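Local coordinates for Lmo0131 protein (Listeria monocytogenes, PDB 4Q6J) that adopts the TIM-barrel fold of EAL domains and may hydrolyse cyclic di-GMP, although its function has not been established, at residues 13-18 and 61-66; 25-30 and 87-92; 36-41 and 82-87; 97-102 and 124-129; 155-158 and 163-166. All blocks are in the same frame, centred on the assembly; numbering follows the deposited sequence. Where two conformers were deposited one is given.

Contact 1 (13-18 and 61-66); sequences DAIRRN and VLLNAT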
# COMPACT_ATOMS: atom_id res chain seq x y z
N ASP B 13 -27.98 -2.56 8.34
CA ASP B 13 -29.30 -1.95 8.31
C ASP B 13 -29.26 -0.48 8.71
O ASP B 13 -30.05 0.32 8.22
CB ASP B 13 -30.29 -2.72 9.17
CG ASP B 13 -31.73 -2.54 8.69
OD1 ASP B 13 -31.92 -1.98 7.58
OD2 ASP B 13 -32.65 -2.98 9.40
N ALA B 14 -28.32 -0.11 9.59
CA ALA B 14 -28.19 1.30 9.95
C ALA B 14 -27.67 2.12 8.77
O ALA B 14 -28.13 3.20 8.49
CB ALA B 14 -27.29 1.44 11.15
N ILE B 15 -26.70 1.59 8.06
CA ILE B 15 -26.20 2.22 6.85
C ILE B 15 -27.30 2.39 5.77
O ILE B 15 -27.32 3.38 5.04
CB ILE B 15 -25.07 1.37 6.30
CG1 ILE B 15 -23.82 1.58 7.12
CG2 ILE B 15 -24.79 1.72 4.90
CD1 ILE B 15 -22.82 0.55 6.85
N ARG B 16 -28.22 1.44 5.68
CA ARG B 16 -29.35 1.54 4.75
C ARG B 16 -30.40 2.57 5.18
O ARG B 16 -31.00 3.24 4.34
CB ARG B 16 -30.01 0.17 4.55
CG ARG B 16 -29.13 -0.79 3.79
CD ARG B 16 -29.93 -1.72 2.90
NE ARG B 16 -29.08 -2.71 2.26
CZ ARG B 16 -28.72 -3.85 2.83
NH1 ARG B 16 -29.13 -4.11 4.06
NH2 ARG B 16 -27.95 -4.71 2.19
N ARG B 17 -30.61 2.69 6.49
CA ARG B 17 -31.44 3.76 7.03
C ARG B 17 -30.77 5.15 6.89
O ARG B 17 -31.37 6.15 7.25
CB ARG B 17 -31.76 3.51 8.50
CG ARG B 17 -32.45 2.19 8.80
CD ARG B 17 -32.31 1.83 10.29
NE ARG B 17 -32.56 0.41 10.60
CZ ARG B 17 -31.81 -0.32 11.43
NH1 ARG B 17 -30.75 0.23 12.03
NH2 ARG B 17 -32.11 -1.59 11.67
N ASN B 18 -29.54 5.20 6.35
CA ASN B 18 -28.74 6.43 6.33
C ASN B 18 -28.71 7.05 7.71
O ASN B 18 -28.90 8.26 7.90
CB ASN B 18 -29.25 7.44 5.30
CG ASN B 18 -28.49 7.37 4.00
OD1 ASN B 18 -27.26 7.24 3.99
ND2 ASN B 18 -29.20 7.42 2.88
N VAL B 61 -18.23 0.81 2.04
CA VAL B 61 -17.66 0.45 0.76
C VAL B 61 -18.40 -0.74 0.14
O VAL B 61 -18.91 -0.65 -0.97
CB VAL B 61 -16.18 0.11 0.95
CG1 VAL B 61 -15.65 -0.68 -0.22
CG2 VAL B 61 -15.37 1.39 1.19
N LEU B 62 -18.48 -1.84 0.87
CA LEU B 62 -19.21 -3.03 0.39
C LEU B 62 -20.71 -2.79 0.09
O LEU B 62 -21.33 -3.50 -0.69
CB LEU B 62 -19.04 -4.16 1.39
CG LEU B 62 -17.55 -4.48 1.55
CD1 LEU B 62 -17.21 -4.94 2.96
CD2 LEU B 62 -17.08 -5.48 0.47
N LEU B 63 -21.27 -1.79 0.75
CA LEU B 63 -22.65 -1.42 0.49
C LEU B 63 -22.70 -0.23 -0.48
O LEU B 63 -23.77 0.31 -0.74
CB LEU B 63 -23.40 -1.12 1.79
CG LEU B 63 -24.05 -2.25 2.60
CD1 LEU B 63 -25.00 -1.71 3.65
CD2 LEU B 63 -24.78 -3.22 1.68
N ASN B 64 -21.53 0.12 -1.03
CA ASN B 64 -21.35 1.32 -1.88
C ASN B 64 -22.12 2.56 -1.38
O ASN B 64 -22.79 3.25 -2.15
CB ASN B 64 -21.59 1.02 -3.37
CG ASN B 64 -20.48 0.14 -4.00
OD1 ASN B 64 -19.52 0.64 -4.61
ND2 ASN B 64 -20.63 -1.18 -3.88
N ALA B 65 -22.01 2.82 -0.08
CA ALA B 65 -22.73 3.90 0.60
C ALA B 65 -21.89 5.17 0.87
O ALA B 65 -22.36 6.12 1.51
CB ALA B 65 -23.35 3.39 1.92
N THR B 66 -20.68 5.19 0.33
CA THR B 66 -19.75 6.27 0.58
C THR B 66 -20.34 7.61 0.14
O THR B 66 -20.08 8.61 0.76
CB THR B 66 -18.35 6.09 -0.08
OG1 THR B 66 -18.49 5.75 -1.45
CG2 THR B 66 -17.53 5.04 0.63
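The end of helix 8-16 packs against the turn that joins helices 53-62 and 66-83, with Ile-15 facing Leu-63 and Ala-65. Ile-15 sits on the last turn of its helix. Its CG2 methyl does the touching. CG1 stands beside the backbone N (chi1 -76°), which places CG2 anti to that nitrogen and turned to the other segment. Ile-15 CG2 lies 3.7 Å from Leu-63 CD1. The same methyl, Ile-15 CG2, is also 3.7 Å from Ala-65 CB, which makes it the meeting point of both partners. The Ile-15 and Leu-63 side chains cross obliquely.

The turn carrying Leu-63 and Ala-65 is a Schellman motif. Asn-64 is its C-prime residue and has positive phi. Asn-64 N bonds to Val-61 O at 2.7 Å, and Ala-65 N reaches back to Ile-60 O. Ala-65 then serves as the N-cap residue of the next helix. This tight reversal turns the CB groups of Leu-63 and Ala-65 toward helix 8-16.

Arg-16, at the exposed margin, also meets Leu-63. Its chain bends at chi2 and meets Leu-63 at about a right angle. Leu-63 CD1 lies over the centre of the Arg-16 guanidinium, 4.3 Å above its plane. The other methyl, Leu-63 CD2, comes within 3.5 Å of Arg-16 NH2. Arg-16 also packs on Leu-184 of a third subunit. Ile-15 also touches Tyr-20 and Leu-44 of the sheet. Val-61 and Thr-66 pack on Glu-134 of a second subunit.

Contact 2 (25-30 and 87-92); sequences QPKVDA and RFSISI. With EDO (1,2-ethanediol), chain N; EDO (1,2-ethanediol), chain L.
Lys-27 reaches from strand 20-29 toward Ser-89 and Ser-91 of strand 89-95, and a bound ethanediol (chain N) runs beside it. At the root, Lys-27 CB is 3.4 Å from O2 of this ethanediol. CG is set beside the backbone N (chi1 -73°) and lies a little farther from the same oxygen. CD comes closest of the carbons, with Lys-27 CD 3.2 Å from ethanediol O2. The chain bends at chi3, and CE still borders that hydroxyl. At the tip, Lys-27 NZ donates to ethanediol O1 at 2.9 Å.

The lysine spans a neighbouring strand. Strand 35-45 runs between the two segments in the sheet of the TIM barrel, which explains the wide separation of their backbones. Lys-27, Ser-89 and Ser-91 meet on the inner side of this sheet, whereas Ile-90 and Ile-92 pack outward on helix 66-83.

Water completes the crossing. Lys-27 NZ stands 4.4 Å from Ser-91 OG, too far for a direct bond. Water 1 accepts from Lys-27 NZ at 3.0 Å and from Ser-91 OG at 2.8 Å. Water 2 lies between NZ and Ser-89 OG, but its distances are too short to be trusted. Glu-123 OE1 forms a long, weak ion pair with NZ and also bonds to the ethanediol, so it may help to balance the ammonium charge.

Two residues earlier on strand 20-29, the extended Gln-25 donates from NE2 to O2 of another ethanediol (chain L) at 2.6 Å. That bond is fairly straight, at 162°.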
# COMPACT_ATOMS: atom_id res chain seq x y z
N GLN B 25 -15.52 17.94 17.36
CA GLN B 25 -14.47 18.07 18.36
C GLN B 25 -13.89 19.50 18.33
O GLN B 25 -13.43 19.95 17.28
CB GLN B 25 -13.38 17.00 18.17
CG GLN B 25 -12.42 17.02 19.36
CD GLN B 25 -11.29 16.00 19.31
OE1 GLN B 25 -10.74 15.71 18.25
NE2 GLN B 25 -10.92 15.46 20.48
N PRO B 26 -13.94 20.24 19.47
CA PRO B 26 -13.46 21.63 19.41
C PRO B 26 -11.98 21.74 19.03
O PRO B 26 -11.15 20.90 19.37
CB PRO B 26 -13.65 22.14 20.85
CG PRO B 26 -14.52 21.22 21.48
CD PRO B 26 -14.37 19.89 20.83
N LYS B 27 -11.68 22.81 18.30
CA LYS B 27 -10.32 23.24 18.08
C LYS B 27 -10.19 24.59 18.78
O LYS B 27 -11.06 25.45 18.65
CB LYS B 27 -10.02 23.37 16.58
CG LYS B 27 -9.88 22.01 15.93
CD LYS B 27 -9.76 22.16 14.46
CE LYS B 27 -11.00 22.83 13.90
NZ LYS B 27 -10.88 22.94 12.42
N VAL B 28 -9.10 24.76 19.51
CA VAL B 28 -8.89 25.89 20.40
C VAL B 28 -7.69 26.68 19.91
O VAL B 28 -6.68 26.12 19.52
CB VAL B 28 -8.64 25.37 21.84
CG1 VAL B 28 -8.06 26.40 22.70
CG2 VAL B 28 -9.94 24.81 22.45
N ASP B 29 -7.78 28.00 19.95
CA ASP B 29 -6.63 28.84 19.66
C ASP B 29 -5.52 28.63 20.73
O ASP B 29 -5.81 28.66 21.91
CB ASP B 29 -7.07 30.31 19.61
CG ASP B 29 -5.98 31.25 19.13
OD1 ASP B 29 -5.18 31.71 19.96
OD2 ASP B 29 -5.92 31.53 17.91
N ALA B 30 -4.27 28.42 20.32
CA ALA B 30 -3.18 28.14 21.27
C ALA B 30 -2.89 29.27 22.26
O ALA B 30 -2.47 29.03 23.40
CB ALA B 30 -1.90 27.73 20.53
N ARG B 87 -19.77 32.31 13.56
CA ARG B 87 -18.88 32.51 14.68
C ARG B 87 -17.90 31.38 14.82
O ARG B 87 -16.89 31.52 15.49
CB ARG B 87 -19.66 32.68 15.97
CG ARG B 87 -20.65 33.81 15.91
CD ARG B 87 -21.53 33.89 17.15
NE ARG B 87 -22.59 32.88 17.16
CZ ARG B 87 -22.72 31.96 18.10
NH1 ARG B 87 -21.88 31.91 19.13
NH2 ARG B 87 -23.72 31.08 18.01
N PHE B 88 -18.19 30.26 14.17
CA PHE B 88 -17.34 29.07 14.29
C PHE B 88 -17.15 28.40 12.94
O PHE B 88 -18.08 28.33 12.16
CB PHE B 88 -17.96 28.07 15.29
CG PHE B 88 -18.09 28.62 16.68
CD1 PHE B 88 -17.00 28.63 17.54
CD2 PHE B 88 -19.29 29.12 17.14
CE1 PHE B 88 -17.11 29.14 18.81
CE2 PHE B 88 -19.39 29.62 18.42
CZ PHE B 88 -18.30 29.63 19.25
N SER B 89 -15.94 27.90 12.67
CA SER B 89 -15.70 27.04 11.50
C SER B 89 -16.01 25.58 11.82
O SER B 89 -15.92 25.16 12.95
CB SER B 89 -14.27 27.17 10.97
OG SER B 89 -13.35 26.57 11.84
N ILE B 90 -16.42 24.84 10.80
CA ILE B 90 -16.62 23.40 10.94
C ILE B 90 -15.96 22.70 9.75
O ILE B 90 -16.19 23.08 8.61
CB ILE B 90 -18.11 23.01 11.03
CG1 ILE B 90 -18.75 23.66 12.26
CG2 ILE B 90 -18.27 21.48 11.06
CD1 ILE B 90 -20.18 23.27 12.51
N SER B 91 -15.14 21.70 10.03
CA SER B 91 -14.51 20.91 8.96
C SER B 91 -15.28 19.63 8.63
O SER B 91 -15.96 19.08 9.50
CB SER B 91 -13.06 20.55 9.28
OG SER B 91 -13.01 19.71 10.40
N ILE B 92 -15.16 19.18 7.38
CA ILE B 92 -15.64 17.86 6.96
C ILE B 92 -14.51 17.08 6.32
O ILE B 92 -13.69 17.63 5.60
CB ILE B 92 -16.82 17.92 5.96
CG1 ILE B 92 -16.42 18.62 4.68
CG2 ILE B 92 -18.03 18.59 6.58
CD1 ILE B 92 -17.59 18.88 3.77
C1 EDO N . -7.89 25.27 11.67
O1 EDO N . -8.47 24.03 11.25
C2 EDO N . -8.71 25.92 12.77
O2 EDO N . -8.62 25.15 13.98
C1 EDO L . -7.38 12.29 21.89
O1 EDO L . -6.72 13.40 22.51
C2 EDO L . -8.14 12.72 20.66
O2 EDO L . -9.22 13.59 21.00
O HOH W 1 -10.35 20.22 11.28
O HOH W 2 -12.91 24.20 11.63

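Contact 3 (36-41 and 82-87); sequences IGFEGL and NQLGGR
Ile-36 O and Arg-87 O share one water. Water 3 donates to Ile-36 O at 2.6 Å and only weakly to Arg-87 O, at 3.4 Å. The two carbonyl oxygens, Ile-36 O and Arg-87 O, lie 4.3 Å apart.

Ile-36 and Gly-37 both face Lys-27 on the adjacent strand and form a classic beta bulge near the start of strand 35-45. Arg-87 ends a type I' turn that follows helix 66-83. The turn is closed by Arg-87 N bonding to Leu-84 O at 3.0 Å. Gly-85 and Gly-86 fill its corners with positive phi values of 63° and 85°, which glycine readily adopts.

The side chains meet beside this polar link. Phe-38 CE1 is 4.3 Å from Leu-84 CD1, and the methyl approaches the ring obliquely. The Phe-38 ring also meets that of Phe-88, with planes at about 50°. Val-252 touches both Phe-38 and Leu-84, and helix 242-248 reaches them through Ile-245 and Met-242.

The contact lies within a beta-alpha-beta crossover, because strands 35-45 and 89-95 are parallel neighbours and helix 66-83 lies between them in the chain. Glu-39, Gly-40 and Leu-41, farther along the first strand, occupy the place of the Glu-Ala-Leu signature that names the family. Glu-39 OE1 is bonded to Gln-232 NE2.

Both facing backbone oxygens are acceptors. They cannot bond to each other, and the link between them needs the hydrogens of the water. Direct contact is left to loose apolar packing.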
# COMPACT_ATOMS: atom_id res chain seq x y z
N ILE B 36 -12.29 28.07 18.45
CA ILE B 36 -12.38 28.80 17.18
C ILE B 36 -13.22 28.07 16.09
O ILE B 36 -13.63 28.67 15.09
CB ILE B 36 -10.97 29.30 16.65
CG1 ILE B 36 -9.98 28.17 16.57
CG2 ILE B 36 -10.39 30.44 17.53
CD1 ILE B 36 -10.19 27.36 15.40
N GLY B 37 -13.45 26.77 16.31
CA GLY B 37 -14.19 25.95 15.37
C GLY B 37 -14.21 24.50 15.80
O GLY B 37 -13.78 24.16 16.89
N PHE B 38 -14.71 23.63 14.93
CA PHE B 38 -14.88 22.22 15.26
C PHE B 38 -14.43 21.35 14.12
O PHE B 38 -14.52 21.74 12.96
CB PHE B 38 -16.35 21.90 15.56
CG PHE B 38 -16.97 22.81 16.60
CD1 PHE B 38 -17.56 24.01 16.23
CD2 PHE B 38 -16.93 22.49 17.95
CE1 PHE B 38 -18.11 24.85 17.19
CE2 PHE B 38 -17.48 23.33 18.91
CZ PHE B 38 -18.06 24.50 18.53
N GLU B 39 -13.96 20.16 14.45
CA GLU B 39 -13.86 19.09 13.45
C GLU B 39 -15.14 18.21 13.44
O GLU B 39 -15.54 17.65 14.47
CB GLU B 39 -12.66 18.19 13.67
CG GLU B 39 -12.74 17.07 12.64
CD GLU B 39 -11.69 16.04 12.78
OE1 GLU B 39 -10.85 16.16 13.69
OE2 GLU B 39 -11.68 15.10 11.97
N GLY B 40 -15.76 18.07 12.26
CA GLY B 40 -16.93 17.24 12.15
C GLY B 40 -16.45 15.81 12.00
O GLY B 40 -15.57 15.52 11.21
N LEU B 41 -17.04 14.92 12.77
CA LEU B 41 -16.62 13.54 12.76
C LEU B 41 -17.84 12.67 12.65
O LEU B 41 -18.62 12.65 13.58
CB LEU B 41 -15.90 13.24 14.07
CG LEU B 41 -14.52 13.86 14.14
CD1 LEU B 41 -13.97 13.92 15.57
CD2 LEU B 41 -13.60 13.07 13.22
N ASN B 82 -24.34 27.40 9.35
CA ASN B 82 -25.37 28.43 9.18
C ASN B 82 -26.00 28.82 10.49
O ASN B 82 -26.20 29.98 10.75
CB ASN B 82 -26.48 28.01 8.21
CG ASN B 82 -26.02 27.98 6.77
OD1 ASN B 82 -24.99 28.55 6.41
ND2 ASN B 82 -26.79 27.32 5.94
N GLN B 83 -26.29 27.82 11.32
CA GLN B 83 -26.87 28.09 12.63
C GLN B 83 -25.97 28.95 13.55
O GLN B 83 -26.48 29.77 14.29
CB GLN B 83 -27.28 26.80 13.35
CG GLN B 83 -28.15 27.03 14.56
CD GLN B 83 -27.39 27.04 15.89
OE1 GLN B 83 -27.97 27.33 16.95
NE2 GLN B 83 -26.12 26.71 15.84
N LEU B 84 -24.66 28.76 13.48
CA LEU B 84 -23.75 29.39 14.43
C LEU B 84 -23.37 30.79 14.01
O LEU B 84 -22.43 31.36 14.55
CB LEU B 84 -22.50 28.54 14.66
CG LEU B 84 -22.82 27.23 15.38
CD1 LEU B 84 -21.69 26.23 15.28
CD2 LEU B 84 -23.16 27.49 16.83
N GLY B 85 -24.08 31.34 13.05
CA GLY B 85 -23.94 32.74 12.76
C GLY B 85 -22.57 33.17 12.28
O GLY B 85 -22.24 34.35 12.31
N GLY B 86 -21.76 32.22 11.83
CA GLY B 86 -20.46 32.51 11.26
C GLY B 86 -19.41 32.63 12.32
O GLY B 86 -18.29 33.00 12.03
N ARG B 87 -19.77 32.31 13.56
CA ARG B 87 -18.88 32.51 14.68
C ARG B 87 -17.90 31.38 14.82
O ARG B 87 -16.89 31.52 15.49
CB ARG B 87 -19.66 32.68 15.97
CG ARG B 87 -20.65 33.81 15.91
CD ARG B 87 -21.53 33.89 17.15
NE ARG B 87 -22.59 32.88 17.16
CZ ARG B 87 -22.72 31.96 18.10
NH1 ARG B 87 -21.88 31.91 19.13
NH2 ARG B 87 -23.72 31.08 18.01
O HOH W 3 -13.66 31.21 14.49

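Contact 4 (97-102 and 124-129); sequences HYVASS and IEIIER. With ACY (acetic acid), chain S.
This is a small, buried apolar contact on the outer side of the barrel sheet, where Val-99 meets Ile-124 and Ile-126. Helix 96-99 is a short turn directly after strand 89-95, and strand 122-127 is the next parallel strand of the TIM barrel. The contact therefore lies within one beta-alpha-beta unit, close to its first loop.

One methyl carries the packing. Val-99 has CG1 anti to its backbone nitrogen (chi1 175°), which turns CG2 toward the strand. Val-99 CG2 is 4.2 Å from Ile-126 CG1. Val-99 CG2 is slightly farther, 4.4 Å, from Ile-124 CG2. These distances make a loose fit. Ile-94 and Leu-142 enclose Val-99 further, and Ile-145 covers Ile-124, so helix 136-146 helps to bury the group.

Glu-125, between the two isoleucines, points away from Val-99. It lies near Asn-93, Asp-155 and Glu-212, with a long, weak ion pair to Lys-176. In active EAL proteins the corresponding acidic residues at the barrel mouth bind the catalytic metals.

A water links the ends of the two segments. Water 4 accepts from His-97 N at 3.0 Å and donates to Glu-128 O at 3.1 Å. Beyond it, Ser-101 N bonds to Tyr-98 O, and Val-99 O accepts from Asn-141 ND2.

Ser-101 is the N-cap of helix 102-115, and its OG accepts from Tyr-104 N. A bound acetic acid is hydrogen-bonded to Thr-103 of the second subunit, and Ser-101 OG donates to acetic acid OXT at 2.6 Å.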
# COMPACT_ATOMS: atom_id res chain seq x y z
N HIS B 97 -9.60 10.61 -2.90
CA HIS B 97 -10.37 10.15 -4.06
C HIS B 97 -11.52 11.09 -4.46
O HIS B 97 -11.71 11.40 -5.63
CB HIS B 97 -10.94 8.74 -3.81
CG HIS B 97 -12.06 8.34 -4.75
ND1 HIS B 97 -11.84 7.87 -6.03
CD2 HIS B 97 -13.40 8.34 -4.58
CE1 HIS B 97 -12.99 7.61 -6.61
NE2 HIS B 97 -13.96 7.88 -5.75
N TYR B 98 -12.28 11.52 -3.46
CA TYR B 98 -13.40 12.45 -3.66
C TYR B 98 -12.93 13.87 -4.03
O TYR B 98 -13.52 14.51 -4.87
CB TYR B 98 -14.23 12.52 -2.39
CG TYR B 98 -15.41 11.61 -2.40
CD1 TYR B 98 -16.65 12.06 -2.80
CD2 TYR B 98 -15.30 10.30 -2.01
CE1 TYR B 98 -17.73 11.24 -2.83
CE2 TYR B 98 -16.39 9.45 -2.03
CZ TYR B 98 -17.60 9.94 -2.45
OH TYR B 98 -18.69 9.13 -2.49
N VAL B 99 -11.85 14.33 -3.41
CA VAL B 99 -11.30 15.63 -3.75
C VAL B 99 -10.82 15.66 -5.21
O VAL B 99 -10.92 16.68 -5.89
CB VAL B 99 -10.19 16.07 -2.76
CG1 VAL B 99 -9.54 17.36 -3.21
CG2 VAL B 99 -10.76 16.22 -1.34
N ALA B 100 -10.34 14.52 -5.68
CA ALA B 100 -9.79 14.43 -7.03
C ALA B 100 -10.85 14.13 -8.08
O ALA B 100 -10.55 14.05 -9.26
CB ALA B 100 -8.70 13.39 -7.09
N SER B 101 -12.09 13.94 -7.63
CA SER B 101 -13.24 13.74 -8.51
C SER B 101 -13.89 15.07 -8.89
O SER B 101 -14.49 15.73 -8.06
CB SER B 101 -14.29 12.83 -7.86
OG SER B 101 -15.50 12.83 -8.59
N SER B 102 -13.79 15.44 -10.15
CA SER B 102 -14.40 16.68 -10.57
C SER B 102 -15.89 16.56 -10.46
O SER B 102 -16.55 17.51 -10.13
CB SER B 102 -14.00 17.02 -11.99
OG SER B 102 -12.62 17.21 -12.04
N ILE B 124 -12.57 22.00 4.24
CA ILE B 124 -12.44 20.66 3.69
C ILE B 124 -11.15 20.09 4.20
O ILE B 124 -10.09 20.63 3.94
CB ILE B 124 -12.39 20.67 2.16
CG1 ILE B 124 -13.75 21.07 1.57
CG2 ILE B 124 -11.94 19.32 1.61
CD1 ILE B 124 -13.76 21.20 0.06
N GLU B 125 -11.26 19.00 4.96
CA GLU B 125 -10.11 18.30 5.50
C GLU B 125 -9.84 17.04 4.69
O GLU B 125 -10.65 16.12 4.65
CB GLU B 125 -10.31 17.95 6.97
CG GLU B 125 -9.25 17.00 7.45
CD GLU B 125 -9.33 16.68 8.92
OE1 GLU B 125 -10.03 17.37 9.66
OE2 GLU B 125 -8.67 15.73 9.35
N ILE B 126 -8.71 17.02 4.00
CA ILE B 126 -8.39 15.94 3.07
C ILE B 126 -7.88 14.75 3.87
O ILE B 126 -6.94 14.89 4.66
CB ILE B 126 -7.33 16.39 2.01
CG1 ILE B 126 -7.79 17.67 1.30
CG2 ILE B 126 -7.03 15.26 1.02
CD1 ILE B 126 -6.70 18.33 0.53
N ILE B 127 -8.53 13.61 3.70
CA ILE B 127 -8.16 12.39 4.41
C ILE B 127 -7.79 11.27 3.42
O ILE B 127 -7.76 11.49 2.21
CB ILE B 127 -9.26 11.95 5.43
CG1 ILE B 127 -10.55 11.50 4.74
CG2 ILE B 127 -9.52 13.02 6.43
CD1 ILE B 127 -11.40 10.62 5.60
N GLU B 128 -7.48 10.07 3.94
CA GLU B 128 -7.19 8.91 3.10
C GLU B 128 -6.24 9.22 1.96
O GLU B 128 -6.46 8.85 0.82
CB GLU B 128 -8.51 8.28 2.62
CG GLU B 128 -9.31 7.79 3.81
CD GLU B 128 -10.70 7.25 3.49
OE1 GLU B 128 -11.01 7.05 2.31
OE2 GLU B 128 -11.49 7.00 4.43
N ARG B 129 -5.15 9.91 2.28
CA ARG B 129 -4.29 10.41 1.25
C ARG B 129 -3.37 9.29 0.76
O ARG B 129 -2.91 8.50 1.56
CB ARG B 129 -3.51 11.58 1.82
CG ARG B 129 -4.39 12.63 2.49
CD ARG B 129 -3.59 13.88 2.97
NE ARG B 129 -2.73 13.58 4.11
CZ ARG B 129 -1.47 13.18 3.99
NH1 ARG B 129 -0.74 12.91 5.07
NH2 ARG B 129 -0.93 13.04 2.80
C ACY S . -15.81 10.85 -11.58
O ACY S . -16.07 11.37 -12.67
OXT ACY S . -15.10 11.43 -10.75
CH3 ACY S . -16.32 9.49 -11.26
O HOH W 4 -8.97 8.42 -0.90

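Contact 5 (155-158 and 163-166); sequences DDFG and SLAY. With EDO (1,2-ethanediol), chain Q.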
# COMPACT_ATOMS: atom_id res chain seq x y z
N ASP B 155 -5.01 16.00 6.75
CA ASP B 155 -4.79 15.27 7.99
C ASP B 155 -3.46 14.52 8.00
O ASP B 155 -2.75 14.49 6.99
CB ASP B 155 -5.94 14.29 8.22
CG ASP B 155 -5.76 13.00 7.46
OD1 ASP B 155 -5.03 13.02 6.44
OD2 ASP B 155 -6.35 11.97 7.87
N ASP B 156 -3.14 13.90 9.14
CA ASP B 156 -2.09 12.87 9.22
C ASP B 156 -0.75 13.35 8.71
O ASP B 156 -0.03 12.58 8.10
CB ASP B 156 -2.49 11.63 8.38
CG ASP B 156 -3.44 10.66 9.11
OD1 ASP B 156 -4.04 11.01 10.14
OD2 ASP B 156 -3.59 9.51 8.62
N PHE B 157 -0.40 14.61 8.94
CA PHE B 157 0.76 15.11 8.25
C PHE B 157 1.99 14.30 8.63
O PHE B 157 2.42 14.25 9.76
CB PHE B 157 1.04 16.61 8.46
CG PHE B 157 2.18 17.12 7.61
CD1 PHE B 157 3.47 17.02 8.07
CD2 PHE B 157 1.97 17.58 6.34
CE1 PHE B 157 4.52 17.44 7.30
CE2 PHE B 157 3.02 17.99 5.55
CZ PHE B 157 4.30 17.92 6.04
N GLY B 158 2.55 13.72 7.60
CA GLY B 158 3.83 13.06 7.58
C GLY B 158 3.73 11.59 7.89
O GLY B 158 4.59 10.84 7.49
N SER B 163 3.09 13.38 2.30
CA SER B 163 2.57 14.60 2.89
C SER B 163 3.24 15.83 2.30
O SER B 163 2.64 16.87 2.17
CB SER B 163 2.75 14.57 4.41
OG SER B 163 2.12 13.44 4.95
N LEU B 164 4.52 15.72 2.01
CA LEU B 164 5.25 16.84 1.44
C LEU B 164 4.77 17.24 0.05
O LEU B 164 4.80 18.40 -0.29
CB LEU B 164 6.76 16.60 1.46
CG LEU B 164 7.36 16.97 2.81
CD1 LEU B 164 8.87 16.81 2.75
CD2 LEU B 164 7.00 18.37 3.24
N ALA B 165 4.38 16.25 -0.75
CA ALA B 165 3.87 16.49 -2.10
C ALA B 165 2.48 17.10 -2.07
O ALA B 165 2.16 17.98 -2.86
CB ALA B 165 3.86 15.25 -2.88
N TYR B 166 1.65 16.63 -1.15
CA TYR B 166 0.38 17.30 -0.89
C TYR B 166 0.59 18.76 -0.56
O TYR B 166 -0.06 19.66 -1.10
CB TYR B 166 -0.33 16.62 0.27
CG TYR B 166 -1.13 15.43 -0.17
CD1 TYR B 166 -0.54 14.19 -0.30
CD2 TYR B 166 -2.47 15.55 -0.47
CE1 TYR B 166 -1.30 13.08 -0.72
CE2 TYR B 166 -3.22 14.47 -0.89
CZ TYR B 166 -2.65 13.24 -1.02
OH TYR B 166 -3.42 12.16 -1.43
C1 EDO Q . -8.85 8.16 8.00
O1 EDO Q . -9.03 9.46 8.59
C2 EDO Q . -7.37 7.80 7.96
O2 EDO Q . -6.70 8.67 7.05
O HOH W 5 3.93 11.53 4.19
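Gly-158 and Ser-163 bring an irregular loop back to the first turn of helix 163-169, with their CA atoms 5.1 Å apart. Asp-156 and Gly-158 both have positive phi, and the chain turns sharply at each. Gly-158 N bonds to Ser-163 OG at 2.7 Å, with an angle of 145°. Water 5 accepts from Ser-163 N at 2.8 Å and donates weakly to Gly-158 O.

Ser-163 OG is held from a second direction by Arg-129 NH1. The same arginine binds Asp-155 O through NE, so it ties the loop to the helix start. Ser-163 CB lies over one face of the Phe-157 ring in a CH-pi contact, 3.8 Å from the centroid and 21° off the normal. Phe-157 reaches it with CG anti to the backbone N (chi1 -175°). Leu-164 CD2 meets the ring at its edge, 3.9 Å from Phe-157 CZ. Leu-164 of the fourth subunit packs on Phe-157, and Gly-158 of the fourth subunit packs on Leu-164, so the loop lies at a subunit interface.

Asp-Asp-Phe-Gly begins the conserved loop 6 motif of EAL domains, which in relatives links the metal site to dimerisation; a similar role is probable here.

How the contacts relate
From the N terminus, contact 1 closes a loop from helix 8-16 to the turn after helix 53-62. Contact 2 opens inside that loop and closes beyond it, so the two cross. Contact 3 also crosses contact 1 and is nested inside contact 2, with which it shares Arg-87. Contacts 2 and 3 tie the first strands of the barrel to strand 89-95 and the end of helix 66-83. Contacts 4 and 5 follow in series. Contact 4 touches contact 2 through the pairing of strands 89-95 and 122-127. It meets contact 5 where Arg-129 and Ile-126 reach the 155-158 loop. Contact 1 also packs against contact 4, through Thr-66 and Tyr-98.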